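Local coordinates for glycoside hydrolase family 15, cellulose signaling associated protein envoy (Hypocrea jecorina, PDB 4WUJ) that probably senses blue light through a flavin-binding LOV domain of the PAS fold, the part present here, and links that signal to the oxidative stress response, at residues L19-R24 with L128-D133; L40-I45 with H137-G142. All coordinates share one frame; numbering follows the deposited sequence.

Both contacts reach the same antiparallel five-stranded PAS sheet, their centres about 10 Å apart. Their segments alternate along the chain: 19-24, 40-45, 128-133, 137-142. Contact 1 sets the end of helix 14-22 against the end of strand 120-129 and the residues after it; contact 2 pairs strands 39-44 and 139-144. Because strands 120-129 and 139-144 are neighbours, the contacts touch directly: Leu128 N and Leu130 N probably donate hydrogen bonds to Val141 O and Phe139 O, and Ile21 and Leu130 both pack on Val141. The LOV domain thus carries flavin on one face of this sheet and helix 14-22 on the other.

Contact 1. Residues L19-R24 with L128-D133; sequences LRIASR and LPLWAD
Leu128 meets Ile21, at the end of the helix, and Arg24, just past it, with the same methyl. Its CD2 lies 3.7 Å from Ile21 CG2, and it also sits over the centre of the Arg24 guanidinium, 3.6 Å from Arg24 CZ. Arg24 is well braced for this. In the guanidinium plane, NH1 donates a nearly straight bond to Ile21 O (2.8 Å, 164°), the carbonyl that Arg24 N reaches from the opposite face, while NE forms a salt bridge with Glu106. One carbonyl at the helix terminus therefore takes two bonds from a single residue. Further along, Leu130 sends CD1 across to Ile21 CD1 at 3.8 Å, and its CG comes as near to Arg20 NH2. Trp131 follows with a textbook cation-pi stack: the Arg20 guanidinium lies over the indole, CZ 4.1 Å from the centroid of the six-membered ring and the planes 19° apart. A bend at chi3 (49°) lets CD and NE lie together on the ring, CD 3.3 Å from Trp131 CH2. Asp133 OD1, 4.2 Å from Arg20 NH2, is too distant for a salt bridge, although its charge would probably still draw on the arginine. Placed in the fold, this is helix 14-22 packed beside the end of strand 120-129, next to which strand 139-144 lies in the sheet, with Ile21 and Leu128 both touching Leu31 in the loop between helix 14-22 and strand 39-44.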
loop_
_atom_site.group_PDB
_atom_site.type_symbol
_atom_site.label_atom_id
_atom_site.label_comp_id
_atom_site.label_asym_id
_atom_site.label_seq_id
_atom_site.Cartn_x
_atom_site.Cartn_y
_atom_site.Cartn_z
ATOM N N LEU C 19 8.834 3.474 -2.900
ATOM C CA LEU C 19 9.305 4.691 -3.481
ATOM C C LEU C 19 10.722 4.531 -4.043
ATOM O O LEU C 19 11.009 5.013 -5.135
ATOM C CB LEU C 19 9.254 5.790 -2.446
ATOM C CG LEU C 19 9.350 7.200 -2.998
ATOM C CD1 LEU C 19 8.363 7.414 -4.159
ATOM C CD2 LEU C 19 9.106 8.181 -1.841
ATOM N N ARG C 20 11.618 3.882 -3.303
ATOM C CA ARG C 20 12.985 3.686 -3.798
ATOM C C ARG C 20 12.949 2.914 -5.124
ATOM O O ARG C 20 13.664 3.238 -6.102
ATOM C CB ARG C 20 13.817 2.927 -2.774
ATOM C CG ARG C 20 14.847 3.770 -2.059
ATOM C CD ARG C 20 15.167 3.204 -0.678
ATOM N NE ARG C 20 15.455 1.767 -0.697
ATOM C CZ ARG C 20 15.219 0.947 0.326
ATOM N NH1 ARG C 20 14.688 1.420 1.458
ATOM N NH2 ARG C 20 15.516 -0.342 0.221
ATOM N N ILE C 21 12.095 1.899 -5.138
ATOM C CA ILE C 21 11.879 1.095 -6.323
ATOM C C ILE C 21 11.404 1.932 -7.492
ATOM O O ILE C 21 11.912 1.800 -8.605
ATOM C CB ILE C 21 10.871 -0.020 -6.053
ATOM C CG1 ILE C 21 11.618 -1.204 -5.424
ATOM C CG2 ILE C 21 10.192 -0.447 -7.351
ATOM C CD1 ILE C 21 10.756 -2.095 -4.548
ATOM N N ALA C 22 10.428 2.794 -7.225
ATOM C CA ALA C 22 9.841 3.647 -8.242
ATOM C C ALA C 22 10.914 4.448 -8.968
ATOM O O ALA C 22 10.867 4.599 -10.197
ATOM C CB ALA C 22 8.809 4.587 -7.611
ATOM N N SER C 23 11.887 4.939 -8.196
ATOM C CA SER C 23 12.934 5.807 -8.713
ATOM C C SER C 23 14.239 5.090 -9.001
ATOM O O SER C 23 15.295 5.726 -9.070
ATOM C CB SER C 23 13.201 6.938 -7.706
ATOM O OG SER C 23 12.129 7.882 -7.679
ATOM N N ARG C 24 14.194 3.769 -9.132
ATOM C CA ARG C 24 15.422 3.004 -9.371
ATOM C C ARG C 24 15.992 3.303 -10.766
ATOM O O ARG C 24 15.230 3.536 -11.708
ATOM C CB ARG C 24 15.163 1.498 -9.258
ATOM C CG ARG C 24 14.338 0.918 -10.410
ATOM C CD ARG C 24 13.727 -0.382 -9.986
ATOM N NE ARG C 24 13.000 -1.089 -11.029
ATOM C CZ ARG C 24 11.756 -0.818 -11.386
ATOM N NH1 ARG C 24 11.108 0.191 -10.811
ATOM N NH2 ARG C 24 11.164 -1.544 -12.324
ATOM N N LEU C 128 11.118 -7.576 -7.760
ATOM C CA LEU C 128 12.183 -6.601 -7.775
ATOM C C LEU C 128 13.167 -6.818 -6.619
ATOM O O LEU C 128 12.775 -7.187 -5.524
ATOM C CB LEU C 128 11.573 -5.195 -7.712
ATOM C CG LEU C 128 10.543 -4.947 -8.828
ATOM C CD1 LEU C 128 9.110 -5.202 -8.392
ATOM C CD2 LEU C 128 10.680 -3.552 -9.323
ATOM N N PRO C 129 14.458 -6.581 -6.869
ATOM C CA PRO C 129 15.521 -6.622 -5.865
ATOM C C PRO C 129 15.618 -5.355 -5.027
ATOM O O PRO C 129 15.403 -4.263 -5.547
ATOM C CB PRO C 129 16.781 -6.711 -6.722
ATOM C CG PRO C 129 16.412 -5.882 -7.962
ATOM C CD PRO C 129 14.990 -6.328 -8.220
ATOM N N LEU C 130 15.964 -5.506 -3.749
ATOM C CA LEU C 130 16.358 -4.380 -2.909
ATOM C C LEU C 130 17.869 -4.377 -2.683
ATOM O O LEU C 130 18.571 -5.290 -3.117
ATOM C CB LEU C 130 15.668 -4.466 -1.544
ATOM C CG LEU C 130 14.417 -3.622 -1.396
ATOM C CD1 LEU C 130 13.442 -3.944 -2.542
ATOM C CD2 LEU C 130 13.778 -3.830 -0.004
ATOM N N TRP C 131 18.361 -3.343 -2.003
ATOM C CA TRP C 131 19.751 -3.305 -1.540
ATOM C C TRP C 131 19.843 -3.794 -0.080
ATOM O O TRP C 131 18.865 -3.714 0.683
ATOM C CB TRP C 131 20.352 -1.892 -1.715
ATOM C CG TRP C 131 19.868 -0.803 -0.739
ATOM C CD1 TRP C 131 19.818 -0.879 0.637
ATOM C CD2 TRP C 131 19.414 0.536 -1.078
ATOM N NE1 TRP C 131 19.344 0.310 1.163
ATOM C CE2 TRP C 131 19.095 1.193 0.140
ATOM C CE3 TRP C 131 19.241 1.235 -2.289
ATOM C CZ2 TRP C 131 18.607 2.524 0.179
ATOM C CZ3 TRP C 131 18.748 2.564 -2.247
ATOM C CH2 TRP C 131 18.443 3.187 -1.020
ATOM N N ALA C 132 21.010 -4.317 0.303
ATOM C CA ALA C 132 21.215 -4.828 1.665
ATOM C C ALA C 132 20.791 -3.804 2.716
ATOM O O ALA C 132 21.367 -2.721 2.807
ATOM C CB ALA C 132 22.670 -5.243 1.885
ATOM N N ASP C 133 19.766 -4.154 3.492
ATOM C CA ASP C 133 19.241 -3.289 4.552
ATOM C C ASP C 133 20.293 -3.137 5.640
ATOM O O ASP C 133 21.288 -3.879 5.649
ATOM C CB ASP C 133 17.965 -3.900 5.159
ATOM C CG ASP C 133 16.682 -3.319 4.564
ATOM O OD1 ASP C 133 16.697 -2.920 3.365
ATOM O OD2 ASP C 133 15.663 -3.260 5.306
#

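Contact 2. Residues L40-I45 with H137-G142; sequences LTLCDI and HHFAVG. With FMN (flavin mononucleotide), chain I.
Thr41 and Cys43 pair with Gly142 and Ala140 as the hydrogen-bonded positions of an antiparallel ladder in the PAS sheet. Each pair is closed by two backbone bonds, and between them Leu42 faces Val141 in a non-hydrogen-bonded pair, its CD1 3.8 Å from Val141 CG2. Side chains alternate along a beta strand, which lets one ladder serve two faces, and the Leu42/Val141 and Cys43/Ala140 pairs illustrate it. Leu40, Leu42 and Val141 meet helix 14-22, whereas Thr41, Cys43, Ala140 and Gly142 line the flavin mononucleotide pocket, with Thr41 OG1 3.3 Å from flavin C6 and Ala140 CB 3.7 Å from flavin C8M.

Near the end of the ladder, Asp44 is instructive when traced outward. Its CB rests 3.7 Å from Phe139 CE2. Next, CG, anti to the backbone N (chi1 -173°), carries the carboxylate over a face of the Phe139 ring, the two planes stacked 28° apart. The group then forks. OD1 lies 3.3 Å from His138 O, a meeting of two acceptors rather than a bond, though OD1 also receives a weak hydrogen bond from Ser46 N. OD2 takes the other course, accepting from the His137 imidazole, whose positive form the carboxylate would probably stabilise. A buried acid thus stacks on an aromatic ring and is tied to the loop residue His137. The closing bond runs from His137 ND1 to Asp44 OD2, 2.8 Å long, on the syn lone pair and with the oxygen tilted 20° from the ring plane.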
loop_
_atom_site.group_PDB
_atom_site.type_symbol
_atom_site.label_atom_id
_atom_site.label_comp_id
_atom_site.label_asym_id
_atom_site.label_seq_id
_atom_site.Cartn_x
_atom_site.Cartn_y
_atom_site.Cartn_z
ATOM N N LEU C 40 1.094 -7.593 -2.393
ATOM C CA LEU C 40 2.535 -7.396 -2.245
ATOM C C LEU C 40 3.091 -8.353 -1.226
ATOM O O LEU C 40 2.472 -8.571 -0.179
ATOM C CB LEU C 40 2.852 -5.984 -1.800
ATOM C CG LEU C 40 4.319 -5.624 -1.584
ATOM C CD1 LEU C 40 4.570 -4.158 -1.930
ATOM C CD2 LEU C 40 4.767 -5.929 -0.159
ATOM N N THR C 41 4.234 -8.959 -1.562
ATOM C CA THR C 41 4.986 -9.759 -0.614
ATOM C C THR C 41 6.404 -9.206 -0.546
ATOM O O THR C 41 6.939 -8.628 -1.505
ATOM C CB THR C 41 5.004 -11.287 -0.963
ATOM O OG1 THR C 41 5.735 -11.508 -2.178
ATOM C CG2 THR C 41 3.607 -11.824 -1.122
ATOM N N LEU C 42 6.983 -9.348 0.625
ATOM C CA LEU C 42 8.360 -9.001 0.863
ATOM C C LEU C 42 9.017 -10.282 1.398
ATOM O O LEU C 42 8.523 -10.905 2.370
ATOM C CB LEU C 42 8.433 -7.890 1.898
ATOM C CG LEU C 42 9.731 -7.154 2.155
ATOM C CD1 LEU C 42 10.392 -6.575 0.908
ATOM C CD2 LEU C 42 9.358 -6.035 3.128
ATOM N N CYS C 43 10.115 -10.671 0.760
ATOM C CA CYS C 43 10.804 -11.916 1.112
ATOM C C CYS C 43 12.244 -11.615 1.432
ATOM O O CYS C 43 12.870 -10.808 0.754
ATOM C CB CYS C 43 10.719 -12.916 -0.025
ATOM S SG CYS C 43 9.034 -13.507 -0.362
ATOM N N ASP C 44 12.751 -12.222 2.508
ATOM C CA ASP C 44 14.130 -12.048 2.855
ATOM C C ASP C 44 14.961 -13.155 2.148
ATOM O O ASP C 44 15.076 -14.272 2.647
ATOM C CB ASP C 44 14.300 -12.118 4.377
ATOM C CG ASP C 44 15.714 -11.768 4.811
ATOM O OD1 ASP C 44 16.630 -11.848 3.969
ATOM O OD2 ASP C 44 15.897 -11.440 6.002
ATOM N N ILE C 45 15.523 -12.858 0.986
ATOM C CA ILE C 45 16.210 -13.910 0.245
ATOM C C ILE C 45 17.627 -14.312 0.809
ATOM O O ILE C 45 18.236 -15.264 0.326
ATOM C CB ILE C 45 16.273 -13.573 -1.244
ATOM C CG1 ILE C 45 17.160 -12.367 -1.464
ATOM C CG2 ILE C 45 14.830 -13.299 -1.823
ATOM C CD1 ILE C 45 17.777 -12.357 -2.824
ATOM N N HIS C 137 21.028 -7.910 4.855
ATOM C CA HIS C 137 20.116 -8.837 4.215
ATOM C C HIS C 137 19.548 -8.237 2.942
ATOM O O HIS C 137 19.164 -7.070 2.912
ATOM C CB HIS C 137 18.958 -9.142 5.166
ATOM C CG HIS C 137 19.322 -10.051 6.290
ATOM N ND1 HIS C 137 18.379 -10.764 6.998
ATOM C CD2 HIS C 137 20.522 -10.367 6.831
ATOM C CE1 HIS C 137 18.984 -11.483 7.927
ATOM N NE2 HIS C 137 20.285 -11.267 7.845
ATOM N N HIS C 138 19.494 -9.053 1.898
ATOM C CA HIS C 138 18.869 -8.692 0.633
ATOM C C HIS C 138 17.406 -9.119 0.639
ATOM O O HIS C 138 17.072 -10.200 1.098
ATOM C CB HIS C 138 19.587 -9.407 -0.503
ATOM C CG HIS C 138 20.842 -8.725 -0.956
ATOM N ND1 HIS C 138 20.891 -7.954 -2.098
ATOM C CD2 HIS C 138 22.091 -8.695 -0.427
ATOM C CE1 HIS C 138 22.111 -7.473 -2.254
ATOM N NE2 HIS C 138 22.860 -7.910 -1.253
ATOM N N PHE C 139 16.532 -8.266 0.129
ATOM C CA PHE C 139 15.106 -8.580 0.049
ATOM C C PHE C 139 14.618 -8.551 -1.399
ATOM O O PHE C 139 15.265 -8.022 -2.295
ATOM C CB PHE C 139 14.273 -7.603 0.903
ATOM C CG PHE C 139 14.511 -7.744 2.378
ATOM C CD1 PHE C 139 15.694 -7.293 2.947
ATOM C CD2 PHE C 139 13.550 -8.321 3.201
ATOM C CE1 PHE C 139 15.913 -7.426 4.317
ATOM C CE2 PHE C 139 13.766 -8.471 4.560
ATOM C CZ PHE C 139 14.942 -8.013 5.123
ATOM N N ALA C 140 13.453 -9.131 -1.597
ATOM C CA ALA C 140 12.803 -9.129 -2.871
ATOM C C ALA C 140 11.387 -8.706 -2.584
ATOM O O ALA C 140 10.787 -9.145 -1.591
ATOM C CB ALA C 140 12.831 -10.521 -3.504
ATOM N N VAL C 141 10.883 -7.823 -3.435
ATOM C CA VAL C 141 9.504 -7.374 -3.388
ATOM C C VAL C 141 8.802 -7.977 -4.554
ATOM O O VAL C 141 9.237 -7.804 -5.688
ATOM C CB VAL C 141 9.381 -5.847 -3.590
ATOM C CG1 VAL C 141 7.896 -5.452 -3.562
ATOM C CG2 VAL C 141 10.193 -5.125 -2.573
ATOM N N GLY C 142 7.719 -8.669 -4.275
ATOM C CA GLY C 142 6.836 -9.159 -5.294
ATOM C C GLY C 142 5.492 -8.440 -5.299
ATOM O O GLY C 142 4.919 -8.130 -4.241
HETATM N N1 FMN I . 5.668 -17.437 -7.408
HETATM C C2 FMN I . 4.343 -17.518 -7.783
HETATM O O2 FMN I . 3.931 -18.498 -8.401
HETATM N N3 FMN I . 3.461 -16.494 -7.448
HETATM C C4 FMN I . 3.880 -15.383 -6.758
HETATM O O4 FMN I . 3.063 -14.514 -6.469
HETATM C C4A FMN I . 5.224 -15.287 -6.370
HETATM N N5 FMN I . 5.679 -14.187 -5.655
HETATM C C5A FMN I . 6.993 -14.095 -5.296
HETATM C C6 FMN I . 7.403 -12.972 -4.602
HETATM C C7 FMN I . 8.720 -12.851 -4.190
HETATM C C7M FMN I . 9.116 -11.611 -3.452
HETATM C C8 FMN I . 9.642 -13.879 -4.496
HETATM C C8M FMN I . 11.079 -13.754 -4.055
HETATM C C9 FMN I . 9.218 -15.004 -5.216
HETATM C C9A FMN I . 7.892 -15.121 -5.617
HETATM N N10 FMN I . 7.436 -16.240 -6.324
HETATM C C10 FMN I . 6.109 -16.322 -6.699
HETATM C "C1'" FMN I . 8.325 -17.378 -6.778
HETATM C "C2'" FMN I . 8.641 -18.496 -5.812
HETATM O "O2'" FMN I . 8.676 -17.973 -4.505
HETATM C "C3'" FMN I . 9.969 -19.167 -6.268
HETATM O "O3'" FMN I . 11.022 -18.211 -6.330
HETATM C "C4'" FMN I . 9.801 -19.824 -7.658
HETATM O "O4'" FMN I . 8.874 -20.883 -7.537
HETATM C "C5'" FMN I . 11.125 -20.309 -8.276
HETATM O "O5'" FMN I . 11.851 -21.081 -7.336
HETATM P P FMN I . 11.617 -22.652 -7.204
HETATM O O1P FMN I . 12.481 -23.087 -6.031
HETATM O O2P FMN I . 10.213 -23.072 -6.930
HETATM O O3P FMN I . 12.079 -23.319 -8.457
#